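Local coordinates for beta-1,4-exocellulase (Thermobifida fusca, PDB 4B4H), which probably hydrolyses the beta-1,4 glycosidic bonds of cellulose as a cellobiohydrolase, here represented by its family 6 catalytic domain, at residues 286-291 and 349-354; 183-188 and 224-229. One frame throughout, in Å; residues are numbered along the deposited sequence.

Contact 1. Residues 286-291 and 349-354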
loop_
_atom_site.group_PDB
_atom_site.type_symbol
_atom_site.label_atom_id
_atom_site.label_comp_id
_atom_site.label_asym_id
_atom_site.label_seq_id
_atom_site.Cartn_x
_atom_site.Cartn_y
_atom_site.Cartn_z
ATOM N N ILE A 286 -0.010 2.992 8.173
ATOM C CA ILE A 286 0.805 1.879 7.651
ATOM C C ILE A 286 -0.077 0.644 7.475
ATOM O O ILE A 286 -0.794 0.253 8.396
ATOM C CB ILE A 286 1.984 1.468 8.564
ATOM C CG1 ILE A 286 2.831 2.678 9.014
ATOM C CG2 ILE A 286 2.833 0.401 7.860
ATOM C CD1 ILE A 286 3.709 2.375 10.229
ATOM N N ASP A 287 0.000 0.022 6.300
ATOM C CA ASP A 287 -0.736 -1.210 6.043
ATOM C C ASP A 287 0.057 -2.378 6.594
ATOM O O ASP A 287 1.138 -2.686 6.074
ATOM C CB ASP A 287 -0.918 -1.394 4.538
ATOM C CG ASP A 287 -1.751 -2.625 4.169
ATOM O OD1 ASP A 287 -2.208 -3.392 5.048
ATOM O OD2 ASP A 287 -1.923 -2.825 2.944
ATOM N N THR A 288 -0.504 -3.028 7.618
ATOM C CA THR A 288 0.134 -4.125 8.345
ATOM C C THR A 288 -0.532 -5.462 8.044
ATOM O O THR A 288 -0.367 -6.431 8.797
ATOM C CB THR A 288 -0.040 -3.863 9.845
ATOM O OG1 THR A 288 -1.426 -3.611 10.082
ATOM C CG2 THR A 288 0.815 -2.674 10.276
ATOM N N SER A 289 -1.278 -5.509 6.943
ATOM C CA SER A 289 -2.013 -6.714 6.524
ATOM C C SER A 289 -1.115 -7.941 6.429
ATOM O O SER A 289 -1.519 -9.052 6.795
ATOM C CB SER A 289 -2.708 -6.495 5.172
ATOM O OG SER A 289 -1.783 -6.162 4.149
ATOM N N ARG A 290 0.099 -7.752 5.911
ATOM C CA ARG A 290 0.936 -8.900 5.589
ATOM C C ARG A 290 2.380 -8.722 6.033
ATOM O O ARG A 290 3.274 -9.384 5.512
ATOM C CB ARG A 290 0.848 -9.224 4.079
ATOM C CG ARG A 290 -0.530 -9.733 3.653
ATOM C CD ARG A 290 -0.625 -10.046 2.156
ATOM N NE ARG A 290 -0.143 -8.963 1.282
ATOM C CZ ARG A 290 -0.093 -9.006 -0.052
ATOM N NH1 ARG A 290 -0.529 -10.050 -0.762
ATOM N NH2 ARG A 290 0.394 -7.962 -0.696
ATOM N N ASN A 291 2.606 -7.888 7.046
ATOM C CA ASN A 291 3.997 -7.678 7.492
ATOM C C ASN A 291 4.310 -8.174 8.908
ATOM O O ASN A 291 5.235 -7.669 9.560
ATOM C CB ASN A 291 4.456 -6.236 7.320
ATOM C CG ASN A 291 3.816 -5.311 8.314
ATOM O OD1 ASN A 291 2.790 -5.641 8.913
ATOM N ND2 ASN A 291 4.385 -4.134 8.459
ATOM N N TYR A 349 -2.809 1.782 12.139
ATOM C CA TYR A 349 -2.408 0.665 11.304
ATOM C C TYR A 349 -3.669 0.107 10.667
ATOM O O TYR A 349 -4.677 -0.077 11.340
ATOM C CB TYR A 349 -1.679 -0.411 12.112
ATOM C CG TYR A 349 -0.388 0.035 12.782
ATOM C CD1 TYR A 349 0.377 1.102 12.296
ATOM C CD2 TYR A 349 0.094 -0.654 13.901
ATOM C CE1 TYR A 349 1.560 1.485 12.926
ATOM C CE2 TYR A 349 1.272 -0.291 14.520
ATOM C CZ TYR A 349 1.999 0.774 14.051
ATOM O OH TYR A 349 3.164 1.108 14.705
ATOM N N VAL A 350 -3.609 -0.143 9.357
ATOM C CA VAL A 350 -4.772 -0.574 8.587
ATOM C C VAL A 350 -4.480 -1.855 7.792
ATOM O O VAL A 350 -3.337 -2.193 7.615
ATOM C CB VAL A 350 -5.275 0.572 7.674
ATOM C CG1 VAL A 350 -5.825 1.713 8.522
ATOM C CG2 VAL A 350 -4.183 1.120 6.757
ATOM N N TRP A 351 -5.513 -2.617 7.433
ATOM C CA TRP A 351 -5.364 -3.708 6.484
ATOM C C TRP A 351 -5.971 -3.241 5.191
ATOM O O TRP A 351 -7.175 -3.423 4.971
ATOM C CB TRP A 351 -6.067 -4.970 7.001
ATOM C CG TRP A 351 -5.275 -5.790 8.002
ATOM C CD1 TRP A 351 -4.138 -5.406 8.717
ATOM C CD2 TRP A 351 -5.554 -7.162 8.443
ATOM N NE1 TRP A 351 -3.707 -6.427 9.544
ATOM C CE2 TRP A 351 -4.524 -7.498 9.431
ATOM C CE3 TRP A 351 -6.542 -8.103 8.153
ATOM C CZ2 TRP A 351 -4.467 -8.755 10.032
ATOM C CZ3 TRP A 351 -6.478 -9.350 8.775
ATOM C CH2 TRP A 351 -5.476 -9.656 9.705
ATOM N N VAL A 352 -5.162 -2.654 4.312
ATOM C CA VAL A 352 -5.695 -2.139 3.046
ATOM C C VAL A 352 -5.799 -3.294 2.033
ATOM O O VAL A 352 -6.911 -3.647 1.612
ATOM C CB VAL A 352 -4.916 -0.906 2.542
ATOM C CG1 VAL A 352 -5.327 -0.540 1.128
ATOM C CG2 VAL A 352 -5.181 0.281 3.451
ATOM N N LYS A 353 -4.673 -3.941 1.718
ATOM C CA LYS A 353 -4.692 -5.215 0.984
ATOM C C LYS A 353 -5.455 -6.292 1.752
ATOM O O LYS A 353 -5.118 -6.571 2.896
ATOM C CB LYS A 353 -3.256 -5.689 0.684
ATOM C CG LYS A 353 -3.124 -7.035 -0.013
ATOM C CD LYS A 353 -3.433 -6.991 -1.499
ATOM C CE LYS A 353 -3.502 -8.414 -2.014
ATOM N NZ LYS A 353 -3.995 -8.403 -3.418
ATOM N N PRO A 354 -6.474 -6.904 1.125
ATOM C CA PRO A 354 -7.163 -7.976 1.853
ATOM C C PRO A 354 -6.402 -9.307 1.761
ATOM O O PRO A 354 -6.273 -9.866 0.686
ATOM C CB PRO A 354 -8.529 -8.068 1.153
ATOM C CG PRO A 354 -8.553 -6.956 0.136
ATOM C CD PRO A 354 -7.115 -6.646 -0.173
#
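The carboxylate of Asp287 reaches across to the backbone of Val352 and Lys353 where two neighbouring parallel strands, 283-287 and 346-350, end in the distorted alpha/beta barrel of glycoside hydrolase family 6. Within the sheet Val350 N donates to Ile286 O at 3.0 Å, and Thr288 N donates to Val350 O. Beyond this point the side chain of Asp287 takes over the pairing. Its CG stands anti to the backbone N (chi1 -177°), which carries the carboxylate toward the departing chain: Val352 N meets Asp287 OD1 at 3.1 Å from well above the carboxylate plane, and Lys353 N approaches the syn side of Asp287 OD2 at 3.2 Å in a nearly straight bond. Ser289 N and Ser289 OG also donate to OD1, the amide closing an Asx turn, so three donors grip one buried oxygen. With an alanine in place of Asp287, the amides of Val352 and Lys353 would probably lose their acceptors and the Ser289 hydroxyl would be set free to turn.

On the sheet face shared by Ile286 and Tyr349 the two side chains run side by side, Ile286 CD1 lying 3.6 Å from Tyr349 CE1. Past the strand ends, Ser289 CA makes a CH-pi contact over the five-membered ring of Trp351, 3.5 Å from its centroid, and Thr288 OG1 lies at the indole edge. Both Thr288 OG1 and Trp351 NE1 bond to Glu336 O. Arg290 forms a salt bridge with Asp359, and Lys353 NZ is hydrogen-bonded to Ser358 O. A bend at chi2 (77°) carries the lysine chain slantwise across the guanidinium of Arg290, with Lys353 CG over its centre, 3.6 Å from Arg290 CZ.

Contact 2. Residues 183-188 and 224-229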
loop_
_atom_site.group_PDB
_atom_site.type_symbol
_atom_site.label_atom_id
_atom_site.label_comp_id
_atom_site.label_asym_id
_atom_site.label_seq_id
_atom_site.Cartn_x
_atom_site.Cartn_y
_atom_site.Cartn_z
ATOM N N TYR A 183 -5.877 9.907 1.707
ATOM C CA TYR A 183 -4.489 9.606 2.031
ATOM C C TYR A 183 -3.738 9.302 0.748
ATOM O O TYR A 183 -4.103 8.396 0.012
ATOM C CB TYR A 183 -4.375 8.429 3.024
ATOM C CG TYR A 183 -4.929 8.749 4.379
ATOM C CD1 TYR A 183 -6.311 8.864 4.584
ATOM C CD2 TYR A 183 -4.080 8.925 5.458
ATOM C CE1 TYR A 183 -6.824 9.191 5.837
ATOM C CE2 TYR A 183 -4.578 9.242 6.715
ATOM C CZ TYR A 183 -5.957 9.347 6.905
ATOM O OH TYR A 183 -6.469 9.665 8.153
ATOM N N ILE A 184 -2.662 10.049 0.506
ATOM C CA ILE A 184 -1.826 9.799 -0.675
ATOM C C ILE A 184 -0.885 8.640 -0.378
ATOM O O ILE A 184 -0.248 8.591 0.675
ATOM C CB ILE A 184 -0.991 11.031 -1.086
ATOM C CG1 ILE A 184 -1.891 12.183 -1.563
ATOM C CG2 ILE A 184 -0.002 10.646 -2.185
ATOM C CD1 ILE A 184 -1.198 13.519 -1.689
ATOM N N ASP A 185 -0.819 7.675 -1.284
ATOM C CA ASP A 185 0.104 6.584 -1.113
ATOM C C ASP A 185 1.546 7.089 -1.170
ATOM O O ASP A 185 1.900 7.871 -2.051
ATOM C CB ASP A 185 -0.095 5.497 -2.162
ATOM C CG ASP A 185 0.797 4.321 -1.908
ATOM O OD1 ASP A 185 0.411 3.460 -1.077
ATOM O OD2 ASP A 185 1.898 4.286 -2.501
ATOM N N ALA A 186 2.380 6.595 -0.256
ATOM C CA ALA A 186 3.742 7.096 -0.068
ATOM C C ALA A 186 4.762 5.958 -0.128
ATOM O O ALA A 186 5.787 5.957 0.585
ATOM C CB ALA A 186 3.824 7.817 1.275
ATOM N N ALA A 187 4.464 4.992 -0.994
ATOM C CA ALA A 187 5.340 3.849 -1.210
ATOM C C ALA A 187 5.733 3.201 0.129
ATOM O O ALA A 187 4.892 3.012 1.029
ATOM C CB ALA A 187 6.590 4.283 -1.981
ATOM N N HIS A 188 7.008 2.848 0.245
ATOM C CA HIS A 188 7.557 2.235 1.470
ATOM C C HIS A 188 9.030 2.529 1.574
ATOM O O HIS A 188 9.635 3.053 0.631
ATOM C CB HIS A 188 7.237 0.736 1.543
ATOM C CG HIS A 188 7.920 -0.093 0.488
ATOM N ND1 HIS A 188 8.953 -0.901 0.769
ATOM C CD2 HIS A 188 7.668 -0.235 -0.877
ATOM C CE1 HIS A 188 9.356 -1.522 -0.348
ATOM N NE2 HIS A 188 8.572 -1.110 -1.360
ATOM N N SER A 224 1.738 4.399 3.973
ATOM C CA SER A 224 2.861 3.564 3.547
ATOM C C SER A 224 2.588 2.070 3.637
ATOM O O SER A 224 1.673 1.605 4.381
ATOM C CB SER A 224 4.133 3.875 4.348
ATOM O OG SER A 224 4.271 3.026 5.480
ATOM N N ASN A 225 3.409 1.337 2.876
ATOM C CA ASN A 225 3.464 -0.121 2.882
ATOM C C ASN A 225 2.252 -0.793 2.233
ATOM O O ASN A 225 2.028 -1.982 2.448
ATOM C CB ASN A 225 3.634 -0.650 4.320
ATOM C CG ASN A 225 4.378 -1.950 4.378
ATOM O OD1 ASN A 225 5.208 -2.237 3.521
ATOM N ND2 ASN A 225 4.096 -2.754 5.411
ATOM N N THR A 226 1.480 -0.036 1.441
ATOM C CA THR A 226 0.170 -0.533 0.972
ATOM C C THR A 226 0.379 -1.756 0.099
ATOM O O THR A 226 1.146 -1.708 -0.869
ATOM C CB THR A 226 -0.641 0.510 0.182
ATOM O OG1 THR A 226 -0.649 1.745 0.888
ATOM C CG2 THR A 226 -2.066 0.016 0.038
ATOM N N ALA A 227 -0.299 -2.844 0.457
ATOM C CA ALA A 227 -0.151 -4.142 -0.216
ATOM C C ALA A 227 1.280 -4.700 -0.212
ATOM O O ALA A 227 1.586 -5.643 -0.972
ATOM C CB ALA A 227 -0.688 -4.077 -1.644
ATOM N N ASN A 228 2.145 -4.144 0.640
ATOM C CA ASN A 228 3.548 -4.581 0.686
ATOM C C ASN A 228 3.854 -5.324 1.989
ATOM O O ASN A 228 2.948 -5.808 2.676
ATOM C CB ASN A 228 4.523 -3.390 0.456
ATOM C CG ASN A 228 5.822 -3.787 -0.261
ATOM O OD1 ASN A 228 6.709 -4.405 0.322
ATOM N ND2 ASN A 228 5.950 -3.367 -1.527
ATOM N N TYR A 229 5.135 -5.462 2.281
ATOM C CA TYR A 229 5.563 -6.435 3.293
ATOM C C TYR A 229 6.640 -5.891 4.242
ATOM O O TYR A 229 7.151 -6.631 5.079
ATOM C CB TYR A 229 6.085 -7.712 2.610
ATOM C CG TYR A 229 5.099 -8.419 1.692
ATOM C CD1 TYR A 229 5.011 -8.099 0.324
ATOM C CD2 TYR A 229 4.272 -9.436 2.171
ATOM C CE1 TYR A 229 4.113 -8.748 -0.517
ATOM C CE2 TYR A 229 3.377 -10.078 1.331
ATOM C CZ TYR A 229 3.319 -9.750 -0.022
ATOM O OH TYR A 229 2.431 -10.422 -0.829
HETATM O O HOH W 1 2.443 2.241 -0.186
#
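Asp185 and Thr226 meet at an oblique angle, with Thr226 OG1 donating to Asp185 OD1 at 2.8 Å, nearly along the C-O axis of the carboxylate. The other oxygen, Asp185 OD2, turns back on its own chain and accepts Ala187 N at 3.1 Å from above the carboxylate plane, forming an Asx turn at the end of strand 180-185. Ala187 O in turn takes the amide of Asn225 N at 2.9 Å, and one water bridges this same carbonyl to Thr226 N. The 224-229 loop is itself folded by a type II beta turn, Asn228 N donating to Asn225 O.

Further along, His188 and Asn228 cross at about a right angle. With CG between the backbone N and the carbonyl carbon (chi1 67°), the His188 ring is placed so that the carboxamide of Asn228 lies over one of its faces, the two planes 32° apart. Although Asn228 ND2 is 3.5 Å from His188 NE2, the angle is too poor for a hydrogen bond; this is amide-on-ring packing. The imidazole is tied instead through ND1 to Ser230 OG. Asn228 OD1 is met from the side by Tyr229 N at 2.7 Å, which limits rotation of the amide. His188 and Asn228 are both predicted substrate-binding residues, and their facing groups, carried on loops that follow adjacent parallel strands, are consistent with a place in the substrate-binding cleft of the family 6 barrel.

How the contacts relate
Contact 2 and contact 1 follow one another along the chain and round the same sheet, their centres about 9 Å apart, with strand 221-224 running directly beside strand 283-287. Asp287 N probably bonds to Ser224 O at 3.0 Å, and Asp287 OD2 probably does the same with Ala227 N, also at 3.0 Å, so the aspartate that organises contact 1 also appears to hold the Asn225-Asn228 turn of contact 2. Both converge on Asp359, the predicted proton acceptor: Arg290 forms a salt bridge with it and Tyr229 OH a hydrogen bond. Predicted substrate-binding residues lie in each, Lys353 in contact 1, His188 and Asn228 in contact 2.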